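Local structure of oxidoreductase (Listeria innocua, 3E18) at residues R164-K167 and A168-G171; N75-H78 and K79-I83; V92-E95 and K96-M100; L175-G178 and V179-D183. The protein binds NAD in a Rossmann-fold domain and is probably a dehydrogenase of the GFO/IDH/MocA family whose substrate is not known. All coordinates share one frame; numbering follows the deposited sequence.

Interaction 1 (R164-K167 and A168-G171); sequences RHLK and AHGG. With NAD (nicotinamide-adenine-dinucleotide), chain E.
Leu166 O takes two backbone amides of the turn that follows it. Gly171 N reaches it at 3.1 Å, tilted 30° from the carbonyl plane. His169 N reaches the same oxygen by a weak bond. Beside this pair, Gly170 N binds Lys167 O at 3.2 Å, but from above that carbonyl's plane. The bonds of Gly171 and Gly170 make a Schellman motif, and Arg164 O ends only 3.2 Å from Gly171 CA in a CA-H...O contact. Gly170 has the positive phi of the motif, which suits a residue without a side chain.

Leu166 and His169 lie side by side and point the same way, with Leu166 CD1 at the ring edge, 3.9 Å from His169 CD2. The His169 ring passes its polar end to Asp76 through ND1. The Arg164 side chain points away from the turn. It is extended from CG to NE and brings the guanidinium edge-on to the NAD phosphate. Arg164 NH2 binds NAD O1N at 2.7 Å and nearly straight (165°), while NH1 adds a weak bond to the same oxygen. The backbone turn probably helps to set the base of an arginine whose positive charge probably balances negative charge on the cofactor diphosphate.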
# COMPACT_ATOMS: atom_id res chain seq x y z
N ARG A 164 11.64 19.70 15.44
CA ARG A 164 11.06 18.80 14.44
C ARG A 164 9.58 19.05 14.12
O ARG A 164 9.06 18.50 13.14
CB ARG A 164 11.24 17.35 14.89
CG ARG A 164 12.58 16.75 14.53
CD ARG A 164 12.64 15.30 14.97
NE ARG A 164 14.00 14.75 14.96
CZ ARG A 164 14.88 14.90 15.95
NH1 ARG A 164 14.56 15.58 17.04
NH2 ARG A 164 16.08 14.36 15.84
N HIS A 165 8.90 19.86 14.93
CA HIS A 165 7.51 20.25 14.65
C HIS A 165 7.40 21.42 13.68
O HIS A 165 6.29 21.78 13.27
CB HIS A 165 6.78 20.63 15.95
CG HIS A 165 6.52 19.48 16.86
ND1 HIS A 165 5.27 18.94 17.05
CD2 HIS A 165 7.36 18.77 17.66
CE1 HIS A 165 5.34 17.95 17.92
NE2 HIS A 165 6.60 17.82 18.30
N LEU A 166 8.53 22.02 13.30
CA LEU A 166 8.53 23.30 12.59
C LEU A 166 9.14 23.21 11.20
O LEU A 166 10.20 22.60 11.02
CB LEU A 166 9.28 24.36 13.41
CG LEU A 166 8.64 24.66 14.77
CD1 LEU A 166 9.64 25.27 15.73
CD2 LEU A 166 7.41 25.54 14.59
N LYS A 167 8.47 23.84 10.23
CA LYS A 167 8.96 23.87 8.84
C LYS A 167 10.30 24.57 8.69
O LYS A 167 11.11 24.21 7.81
CB LYS A 167 7.95 24.59 7.93
CG LYS A 167 6.83 23.73 7.38
CD LYS A 167 6.30 24.30 6.06
CE LYS A 167 5.06 23.54 5.56
NZ LYS A 167 5.28 22.06 5.41
N ALA A 168 10.53 25.58 9.54
CA ALA A 168 11.73 26.42 9.50
C ALA A 168 13.00 25.61 9.71
O ALA A 168 14.02 25.89 9.09
CB ALA A 168 11.64 27.52 10.55
N HIS A 169 12.90 24.60 10.57
CA HIS A 169 14.03 23.77 10.96
C HIS A 169 14.07 22.43 10.24
O HIS A 169 14.79 21.52 10.67
CB HIS A 169 14.01 23.56 12.47
CG HIS A 169 14.02 24.84 13.25
ND1 HIS A 169 15.15 25.63 13.35
CD2 HIS A 169 13.05 25.49 13.93
CE1 HIS A 169 14.88 26.70 14.08
NE2 HIS A 169 13.61 26.64 14.44
N GLY A 170 13.28 22.30 9.17
CA GLY A 170 13.26 21.08 8.36
C GLY A 170 12.68 19.89 9.12
O GLY A 170 13.24 18.79 9.09
N GLY A 171 11.59 20.15 9.82
CA GLY A 171 10.89 19.15 10.61
C GLY A 171 9.98 18.24 9.81
O GLY A 171 9.94 18.30 8.57
PA NAD E . 18.68 18.12 19.41
O1A NAD E . 18.54 17.06 20.44
O2A NAD E . 17.67 19.19 19.50
O5B NAD E . 20.16 18.73 19.45
C5B NAD E . 20.63 19.71 18.55
C4B NAD E . 21.71 20.50 19.28
O4B NAD E . 22.33 21.43 18.41
C3B NAD E . 21.13 21.30 20.44
O3B NAD E . 21.85 20.99 21.61
C2B NAD E . 21.33 22.74 20.04
O2B NAD E . 21.58 23.59 21.13
C1B NAD E . 22.51 22.65 19.09
N9A NAD E . 22.58 23.76 18.12
C8A NAD E . 21.54 24.40 17.50
N7A NAD E . 22.04 25.35 16.68
C5A NAD E . 23.39 25.33 16.78
C6A NAD E . 24.39 26.08 16.18
N6A NAD E . 24.07 26.92 15.19
N1A NAD E . 25.72 25.83 16.49
C2A NAD E . 26.05 24.84 17.39
N3A NAD E . 25.05 24.09 17.98
C4A NAD E . 23.75 24.33 17.68
O3 NAD E . 18.60 17.43 17.95
PN NAD E . 18.97 15.91 17.64
O1N NAD E . 17.76 15.06 17.79
O2N NAD E . 20.24 15.52 18.30
O5D NAD E . 19.24 15.98 16.02
C5D NAD E . 20.25 16.78 15.45
C4D NAD E . 20.56 16.28 14.02
O4D NAD E . 20.80 14.88 14.04
C3D NAD E . 19.42 16.48 13.05
O3D NAD E . 19.94 16.74 11.76
C2D NAD E . 18.70 15.15 13.01
O2D NAD E . 18.12 14.95 11.74
C1D NAD E . 19.85 14.18 13.25
N1N NAD E . 19.48 12.87 13.85
C2N NAD E . 19.86 11.75 13.17
C3N NAD E . 19.58 10.48 13.64
C7N NAD E . 20.23 9.30 12.97
O7N NAD E . 19.80 8.01 13.30
N7N NAD E . 21.21 9.49 12.08
C4N NAD E . 18.92 10.33 14.87
C5N NAD E . 18.54 11.48 15.58
C6N NAD E . 18.84 12.75 15.06

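Interaction 2 (N75-H78 and K79-I83); sequences NDSH and KELAI. With NAD (nicotinamide-adenine-dinucleotide), chain E.
The imidazole of His78 carries Asn75 CA over the centre of one face, 3.8 Å above the plane. The ribose hydroxyl O3D of NAD lies at the ring edge, in plane, with His78 CE1 at 3.0 Å from NAD O3D. Both ring nitrogens have protein partners: His78 NE2 meets Thr73 O and ND1 meets Val98 O. These two bonds fix the rotation of the ring. Asn75 OD1 is 2.8 Å from NAD O3D, a hydroxyl that may be shared with Lys96 O, while Asn75 ND2 is held by Gly170 O.

Residues 75-78 lead from strand 68-71 of the Rossmann sheet into helix 78-87. Ala82 N binds His78 O at 3.0 Å, the first full i to i+4 bond here. The preceding one, Leu81 N to Ser77 O, is long and weak. Two waters bridge the opening turn. Water 1 donates to Asn75 O and accepts from Lys79 N at 3.0 Å. Water 2 does the same between Asp76 O and Glu80 N. Each water sits between an amide and the carbonyl four residues back, too far for a direct bond.

On the side chains, Leu81 CG packs against Ser77 O at 3.3 Å, and Leu81 CD1 lies 4.2 Å from Ser77 CB. Ser77 OG sits between its backbone N and carbonyl carbon (chi1 55°), and it bonds back to Thr73. Lys79 runs outward, fully extended, to a salt bridge with Asp104. Water completes the bonding at the helix start, while Asn75 OD1 and the CE1-NE2 edge of the His78 ring meet O3D of the nicotinamide ribose.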
# COMPACT_ATOMS: atom_id res chain seq x y z
N ASN A 75 18.24 20.87 11.25
CA ASN A 75 18.50 20.75 9.82
C ASN A 75 18.80 22.04 9.06
O ASN A 75 19.53 22.01 8.06
CB ASN A 75 17.33 20.03 9.14
CG ASN A 75 17.20 18.61 9.60
OD1 ASN A 75 18.17 18.00 10.07
ND2 ASN A 75 15.99 18.05 9.47
N ASP A 76 18.24 23.15 9.52
CA ASP A 76 18.38 24.44 8.84
C ASP A 76 19.77 25.04 8.96
O ASP A 76 20.16 25.87 8.14
CB ASP A 76 17.30 25.43 9.30
CG ASP A 76 17.37 25.75 10.79
OD1 ASP A 76 17.33 24.81 11.63
OD2 ASP A 76 17.43 26.95 11.13
N SER A 77 20.54 24.60 9.96
CA SER A 77 21.88 25.11 10.17
C SER A 77 23.01 24.29 9.52
O SER A 77 24.16 24.70 9.55
CB SER A 77 22.15 25.31 11.67
OG SER A 77 21.92 24.12 12.39
N HIS A 78 22.68 23.14 8.91
CA HIS A 78 23.71 22.22 8.44
C HIS A 78 24.60 22.83 7.36
O HIS A 78 25.81 22.66 7.39
CB HIS A 78 23.11 20.95 7.85
CG HIS A 78 22.50 20.02 8.86
ND1 HIS A 78 21.86 18.86 8.50
CD2 HIS A 78 22.44 20.08 10.22
CE1 HIS A 78 21.42 18.24 9.58
NE2 HIS A 78 21.76 18.96 10.64
N LYS A 79 23.98 23.52 6.41
CA LYS A 79 24.69 24.00 5.23
C LYS A 79 25.76 25.05 5.59
O LYS A 79 26.89 24.94 5.13
CB LYS A 79 23.69 24.57 4.22
CG LYS A 79 24.32 25.08 2.91
CD LYS A 79 23.36 26.01 2.19
CE LYS A 79 23.98 26.56 0.91
NZ LYS A 79 23.03 27.39 0.11
N GLU A 80 25.39 26.03 6.41
CA GLU A 80 26.30 27.12 6.79
C GLU A 80 27.49 26.60 7.59
O GLU A 80 28.64 26.98 7.33
CB GLU A 80 25.57 28.24 7.56
CG GLU A 80 26.46 29.43 7.96
CD GLU A 80 25.70 30.54 8.69
OE1 GLU A 80 24.85 31.22 8.06
OE2 GLU A 80 25.97 30.73 9.90
N LEU A 81 27.21 25.74 8.57
CA LEU A 81 28.25 25.15 9.41
C LEU A 81 29.20 24.25 8.62
O LEU A 81 30.40 24.25 8.88
CB LEU A 81 27.64 24.39 10.59
CG LEU A 81 26.72 25.20 11.50
CD1 LEU A 81 26.08 24.32 12.58
CD2 LEU A 81 27.42 26.39 12.13
N ALA A 82 28.65 23.50 7.66
CA ALA A 82 29.47 22.63 6.80
C ALA A 82 30.37 23.43 5.88
O ALA A 82 31.56 23.15 5.80
CB ALA A 82 28.60 21.67 5.98
N ILE A 83 29.81 24.42 5.19
CA ILE A 83 30.62 25.25 4.27
C ILE A 83 31.69 26.01 5.06
O ILE A 83 32.84 26.03 4.66
CB ILE A 83 29.73 26.19 3.42
CG1 ILE A 83 28.91 25.36 2.41
CG2 ILE A 83 30.58 27.28 2.72
CD1 ILE A 83 27.87 26.15 1.63
PA NAD E . 18.68 18.12 19.41
O1A NAD E . 18.54 17.06 20.44
O2A NAD E . 17.67 19.19 19.50
O5B NAD E . 20.16 18.73 19.45
C5B NAD E . 20.63 19.71 18.55
C4B NAD E . 21.71 20.50 19.28
O4B NAD E . 22.33 21.43 18.41
C3B NAD E . 21.13 21.30 20.44
O3B NAD E . 21.85 20.99 21.61
C2B NAD E . 21.33 22.74 20.04
O2B NAD E . 21.58 23.59 21.13
C1B NAD E . 22.51 22.65 19.09
N9A NAD E . 22.58 23.76 18.12
C8A NAD E . 21.54 24.40 17.50
N7A NAD E . 22.04 25.35 16.68
C5A NAD E . 23.39 25.33 16.78
C6A NAD E . 24.39 26.08 16.18
N6A NAD E . 24.07 26.92 15.19
N1A NAD E . 25.72 25.83 16.49
C2A NAD E . 26.05 24.84 17.39
N3A NAD E . 25.05 24.09 17.98
C4A NAD E . 23.75 24.33 17.68
O3 NAD E . 18.60 17.43 17.95
PN NAD E . 18.97 15.91 17.64
O1N NAD E . 17.76 15.06 17.79
O2N NAD E . 20.24 15.52 18.30
O5D NAD E . 19.24 15.98 16.02
C5D NAD E . 20.25 16.78 15.45
C4D NAD E . 20.56 16.28 14.02
O4D NAD E . 20.80 14.88 14.04
C3D NAD E . 19.42 16.48 13.05
O3D NAD E . 19.94 16.74 11.76
C2D NAD E . 18.70 15.15 13.01
O2D NAD E . 18.12 14.95 11.74
C1D NAD E . 19.85 14.18 13.25
N1N NAD E . 19.48 12.87 13.85
C2N NAD E . 19.86 11.75 13.17
C3N NAD E . 19.58 10.48 13.64
C7N NAD E . 20.23 9.30 12.97
O7N NAD E . 19.80 8.01 13.30
N7N NAD E . 21.21 9.49 12.08
C4N NAD E . 18.92 10.33 14.87
C5N NAD E . 18.54 11.48 15.58
C6N NAD E . 18.84 12.75 15.06
O HOH W 1 21.05 23.31 6.08
O HOH W 2 22.53 26.82 7.11

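Interaction 3 (V92-E95 and K96-M100); sequences VVCE and KPVTM. With NAD (nicotinamide-adenine-dinucleotide), chain E.
The peptide bond between Lys96 and Pro97 is cis, and it turns the chain sharply just after strand 91-95. The carbonyl of Lys96 then faces the cofactor. Lys96 O accepts the NAD O2D hydroxyl at 2.6 Å, and NAD O3D lies close by at 3.1 Å. This places the Glu-Lys-Pro sequence, which is characteristic of the GFO/IDH/MocA family, against the nicotinamide ribose.

Glu95 bends at chi2 (-60°), which turns its carboxylate toward the Lys96 amide. Glu95 OE1 is held twice. Lys96 N donates to it at 3.0 Å, on the anti side, and the carboxamide N7N of NAD donates at 2.9 Å, almost straight at 163°. The other oxygen, OE2, is taken by His20 and His122. The carboxylate is thus fixed from both ends, and it probably helps to orient the carboxamide. The Lys96 chain is bent at three torsions and brings CE and NZ beside NAD O2D. In the conformer described, NZ is weakly bonded to NAD O2D and paired with Asp176; a second conformer makes both uncertain.

Farther from the cofactor, Cys94 and Val98 meet as apolar neighbours, Cys94 CB lying 4.1 Å from Val98 CG1. Val98 CA also approaches Glu95 O at 3.5 Å in a CA-H...O contact.

Strand 91-95 lies within the parallel Rossmann sheet, between strands 68-71 and 119-122. Val98 packs on Phe119 and Val121 of strand 119-122, on Leu105 of helix 102-115, and on Val328 and Leu332 of helix 325-344.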
# COMPACT_ATOMS: atom_id res chain seq x y z
N VAL A 92 34.23 17.05 7.02
CA VAL A 92 32.90 17.20 7.64
C VAL A 92 32.11 15.91 7.60
O VAL A 92 31.99 15.27 6.55
CB VAL A 92 32.06 18.31 6.94
CG1 VAL A 92 30.63 18.32 7.44
CG2 VAL A 92 32.70 19.68 7.13
N VAL A 93 31.59 15.51 8.76
CA VAL A 93 30.51 14.54 8.82
C VAL A 93 29.24 15.31 9.20
O VAL A 93 29.22 16.05 10.19
CB VAL A 93 30.76 13.37 9.82
CG1 VAL A 93 29.57 12.39 9.81
CG2 VAL A 93 32.03 12.60 9.47
N CYS A 94 28.20 15.14 8.40
CA CYS A 94 26.95 15.84 8.64
C CYS A 94 25.80 14.85 8.84
O CYS A 94 25.61 13.94 8.05
CB CYS A 94 26.64 16.78 7.49
SG CYS A 94 25.24 17.86 7.76
N GLU A 95 25.05 15.05 9.91
CA GLU A 95 23.83 14.30 10.13
C GLU A 95 22.77 14.45 9.03
O GLU A 95 22.71 15.47 8.35
CB GLU A 95 23.22 14.66 11.47
CG GLU A 95 23.67 13.74 12.59
CD GLU A 95 23.30 12.26 12.36
OE1 GLU A 95 22.55 11.93 11.41
OE2 GLU A 95 23.79 11.42 13.13
N LYS A 96 21.98 13.39 8.85
CA LYS A 96 20.82 13.36 7.96
C LYS A 96 19.70 14.28 8.46
O LYS A 96 19.60 14.51 9.68
CB LYS A 96 20.29 11.92 7.83
CG LYS A 96 19.79 11.28 9.15
CD LYS A 96 18.27 11.07 9.17
CE LYS A 96 17.46 12.16 9.87
NZ LYS A 96 17.15 11.89 11.30
N PRO A 97 18.89 14.87 7.56
CA PRO A 97 19.06 15.04 6.11
C PRO A 97 20.16 16.09 6.02
O PRO A 97 20.22 16.99 6.87
CB PRO A 97 17.70 15.60 5.66
CG PRO A 97 17.11 16.23 6.84
CD PRO A 97 17.61 15.44 8.03
N VAL A 98 21.09 15.95 5.07
CA VAL A 98 22.25 16.81 5.13
C VAL A 98 21.87 18.26 4.91
O VAL A 98 22.35 19.13 5.62
CB VAL A 98 23.40 16.40 4.20
CG1 VAL A 98 24.04 15.15 4.74
CG2 VAL A 98 22.92 16.22 2.76
N THR A 99 20.97 18.50 3.96
CA THR A 99 20.45 19.82 3.68
C THR A 99 18.97 19.73 3.38
O THR A 99 18.43 18.63 3.17
CB THR A 99 21.14 20.47 2.48
OG1 THR A 99 21.04 19.59 1.35
CG2 THR A 99 22.60 20.79 2.78
N MET A 100 18.30 20.87 3.36
CA MET A 100 16.87 20.92 3.10
C MET A 100 16.53 21.01 1.61
O MET A 100 15.38 20.83 1.22
CB MET A 100 16.22 22.01 3.94
CG MET A 100 16.19 21.65 5.43
SD MET A 100 15.82 23.02 6.53
CE MET A 100 16.43 24.43 5.61
PA NAD E . 18.68 18.12 19.41
O1A NAD E . 18.54 17.06 20.44
O2A NAD E . 17.67 19.19 19.50
O5B NAD E . 20.16 18.73 19.45
C5B NAD E . 20.63 19.71 18.55
C4B NAD E . 21.71 20.50 19.28
O4B NAD E . 22.33 21.43 18.41
C3B NAD E . 21.13 21.30 20.44
O3B NAD E . 21.85 20.99 21.61
C2B NAD E . 21.33 22.74 20.04
O2B NAD E . 21.58 23.59 21.13
C1B NAD E . 22.51 22.65 19.09
N9A NAD E . 22.58 23.76 18.12
C8A NAD E . 21.54 24.40 17.50
N7A NAD E . 22.04 25.35 16.68
C5A NAD E . 23.39 25.33 16.78
C6A NAD E . 24.39 26.08 16.18
N6A NAD E . 24.07 26.92 15.19
N1A NAD E . 25.72 25.83 16.49
C2A NAD E . 26.05 24.84 17.39
N3A NAD E . 25.05 24.09 17.98
C4A NAD E . 23.75 24.33 17.68
O3 NAD E . 18.60 17.43 17.95
PN NAD E . 18.97 15.91 17.64
O1N NAD E . 17.76 15.06 17.79
O2N NAD E . 20.24 15.52 18.30
O5D NAD E . 19.24 15.98 16.02
C5D NAD E . 20.25 16.78 15.45
C4D NAD E . 20.56 16.28 14.02
O4D NAD E . 20.80 14.88 14.04
C3D NAD E . 19.42 16.48 13.05
O3D NAD E . 19.94 16.74 11.76
C2D NAD E . 18.70 15.15 13.01
O2D NAD E . 18.12 14.95 11.74
C1D NAD E . 19.85 14.18 13.25
N1N NAD E . 19.48 12.87 13.85
C2N NAD E . 19.86 11.75 13.17
C3N NAD E . 19.58 10.48 13.64
C7N NAD E . 20.23 9.30 12.97
O7N NAD E . 19.80 8.01 13.30
N7N NAD E . 21.21 9.49 12.08
C4N NAD E . 18.92 10.33 14.87
C5N NAD E . 18.54 11.48 15.58
C6N NAD E . 18.84 12.75 15.06

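Interaction 4 (L175-G178 and V179-D183); sequences LDWG and VHLLD. With NAD (nicotinamide-adenine-dinucleotide), chain E; GOL (glycerol), chain G.
Helix 173-188 widens to a pi-type turn at 175-178, then runs on through regular bonds, Leu181 N to Trp177 O at 3.1 Å and Leu182 N to Gly178 O at 2.8 Å. It belongs to the GFO/IDH/MocA C-terminal domain and presents one side to the NAD pocket. Trp177 and His180 form an offset edge-to-face pair. The edge of His180 is turned toward the face of the indole, with planes at 67° and centroids 5.5 Å apart. Leu181 CD2 adds an apolar contact to Trp177 CE3 at 4.3 Å. Trp177 and Leu181 both rest on Val153 of strand 146-154 and on Val228 of strand 223-229.

Val179 CG1 sits between its backbone N and carbonyl carbon (chi1 57°), which brings it to 3.2 Å from Leu175 O. The carboxamide carbon of NAD lies at the His180 ring edge, in plane. A glycerol, probably from the crystallisation liquor, lies beside it and has one carbon over the Trp177 face. His180 NE2 meets its O1 and O2 weakly. Asp176 holds the glycerol more firmly: GOL O3 donates to Asp176 OD1 at 2.8 Å.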
# COMPACT_ATOMS: atom_id res chain seq x y z
N LEU A 175 11.48 14.21 6.30
CA LEU A 175 12.85 14.63 6.55
C LEU A 175 13.53 13.88 7.70
O LEU A 175 14.75 13.82 7.78
CB LEU A 175 12.87 16.16 6.76
CG LEU A 175 12.62 16.94 5.47
CD1 LEU A 175 12.47 18.44 5.74
CD2 LEU A 175 13.75 16.70 4.50
N ASP A 176 12.74 13.27 8.57
CA ASP A 176 13.28 12.57 9.73
C ASP A 176 13.52 11.09 9.40
O ASP A 176 14.66 10.66 9.28
CB ASP A 176 12.31 12.72 10.90
CG ASP A 176 12.89 12.23 12.21
OD1 ASP A 176 14.05 11.75 12.24
OD2 ASP A 176 12.18 12.34 13.23
N TRP A 177 12.45 10.32 9.23
CA TRP A 177 12.58 8.90 8.95
C TRP A 177 12.64 8.62 7.45
O TRP A 177 13.30 7.69 7.01
CB TRP A 177 11.43 8.15 9.58
CG TRP A 177 11.77 7.50 10.87
CD1 TRP A 177 11.38 7.90 12.12
CD2 TRP A 177 12.59 6.34 11.06
NE1 TRP A 177 11.90 7.06 13.07
CE2 TRP A 177 12.64 6.09 12.45
CE3 TRP A 177 13.27 5.48 10.18
CZ2 TRP A 177 13.36 5.02 12.99
CZ3 TRP A 177 13.97 4.41 10.73
CH2 TRP A 177 14.02 4.19 12.11
N GLY A 178 11.93 9.43 6.68
CA GLY A 178 11.86 9.23 5.24
C GLY A 178 13.21 9.17 4.59
O GLY A 178 13.46 8.30 3.76
N VAL A 179 14.11 10.08 4.97
CA VAL A 179 15.45 10.10 4.41
C VAL A 179 16.19 8.77 4.66
O VAL A 179 16.83 8.28 3.75
CB VAL A 179 16.28 11.35 4.88
CG1 VAL A 179 16.34 11.41 6.36
CG2 VAL A 179 17.68 11.36 4.30
N HIS A 180 16.07 8.18 5.85
CA HIS A 180 16.66 6.84 6.09
C HIS A 180 16.10 5.78 5.16
O HIS A 180 16.85 4.99 4.59
CB HIS A 180 16.34 6.37 7.50
CG HIS A 180 17.15 7.02 8.56
ND1 HIS A 180 18.52 7.17 8.47
CD2 HIS A 180 16.79 7.50 9.78
CE1 HIS A 180 18.96 7.73 9.58
NE2 HIS A 180 17.94 7.94 10.39
N LEU A 181 14.77 5.75 5.02
CA LEU A 181 14.13 4.67 4.27
C LEU A 181 14.36 4.83 2.78
O LEU A 181 14.53 3.84 2.06
CB LEU A 181 12.64 4.61 4.56
CG LEU A 181 12.26 4.44 6.03
CD1 LEU A 181 10.78 4.29 6.12
CD2 LEU A 181 12.95 3.21 6.58
N LEU A 182 14.37 6.07 2.33
CA LEU A 182 14.56 6.34 0.90
C LEU A 182 16.01 6.12 0.48
O LEU A 182 16.30 5.73 -0.67
CB LEU A 182 14.15 7.78 0.58
CG LEU A 182 12.67 8.13 0.75
CD1 LEU A 182 12.51 9.62 0.72
CD2 LEU A 182 11.75 7.45 -0.26
N ASP A 183 16.91 6.42 1.42
CA ASP A 183 18.34 6.19 1.21
C ASP A 183 18.67 4.70 1.13
O ASP A 183 19.40 4.28 0.21
CB ASP A 183 19.17 6.89 2.29
CG ASP A 183 20.64 6.61 2.14
OD1 ASP A 183 21.26 7.11 1.16
OD2 ASP A 183 21.15 5.85 2.97
PA NAD E . 18.68 18.12 19.41
O1A NAD E . 18.54 17.06 20.44
O2A NAD E . 17.67 19.19 19.50
O5B NAD E . 20.16 18.73 19.45
C5B NAD E . 20.63 19.71 18.55
C4B NAD E . 21.71 20.50 19.28
O4B NAD E . 22.33 21.43 18.41
C3B NAD E . 21.13 21.30 20.44
O3B NAD E . 21.85 20.99 21.61
C2B NAD E . 21.33 22.74 20.04
O2B NAD E . 21.58 23.59 21.13
C1B NAD E . 22.51 22.65 19.09
N9A NAD E . 22.58 23.76 18.12
C8A NAD E . 21.54 24.40 17.50
N7A NAD E . 22.04 25.35 16.68
C5A NAD E . 23.39 25.33 16.78
C6A NAD E . 24.39 26.08 16.18
N6A NAD E . 24.07 26.92 15.19
N1A NAD E . 25.72 25.83 16.49
C2A NAD E . 26.05 24.84 17.39
N3A NAD E . 25.05 24.09 17.98
C4A NAD E . 23.75 24.33 17.68
O3 NAD E . 18.60 17.43 17.95
PN NAD E . 18.97 15.91 17.64
O1N NAD E . 17.76 15.06 17.79
O2N NAD E . 20.24 15.52 18.30
O5D NAD E . 19.24 15.98 16.02
C5D NAD E . 20.25 16.78 15.45
C4D NAD E . 20.56 16.28 14.02
O4D NAD E . 20.80 14.88 14.04
C3D NAD E . 19.42 16.48 13.05
O3D NAD E . 19.94 16.74 11.76
C2D NAD E . 18.70 15.15 13.01
O2D NAD E . 18.12 14.95 11.74
C1D NAD E . 19.85 14.18 13.25
N1N NAD E . 19.48 12.87 13.85
C2N NAD E . 19.86 11.75 13.17
C3N NAD E . 19.58 10.48 13.64
C7N NAD E . 20.23 9.30 12.97
O7N NAD E . 19.80 8.01 13.30
N7N NAD E . 21.21 9.49 12.08
C4N NAD E . 18.92 10.33 14.87
C5N NAD E . 18.54 11.48 15.58
C6N NAD E . 18.84 12.75 15.06
C1 GOL G . 15.98 7.55 14.20
O1 GOL G . 17.14 7.24 13.44
C2 GOL G . 15.37 8.90 13.80
O2 GOL G . 16.14 9.55 12.80
C3 GOL G . 15.27 9.75 15.07
O3 GOL G . 14.81 11.06 14.80

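All four interactions border one NAD molecule. Interactions 2 and 3 come from the Rossmann domain, with centres about 8 Å apart, and His78 ND1 joins them at 2.9 Å from Val98 O. Interactions 1 and 4 belong to the C-terminal domain. Two bonds tie interaction 1 to interaction 2 across the domains: Gly170 O to Asn75 ND2 and His169 ND1 to Asp76 OD1, each probably a hydrogen bond at 2.9 Å. In one Lys96 conformer, interaction 4 meets interaction 3 through a 3.2 Å salt bridge of Lys96 NZ with Asp176 OD1. Asp176 also makes a long, weak ion pair with Arg164 of interaction 1. The cofactor therefore lies where the two domains are joined.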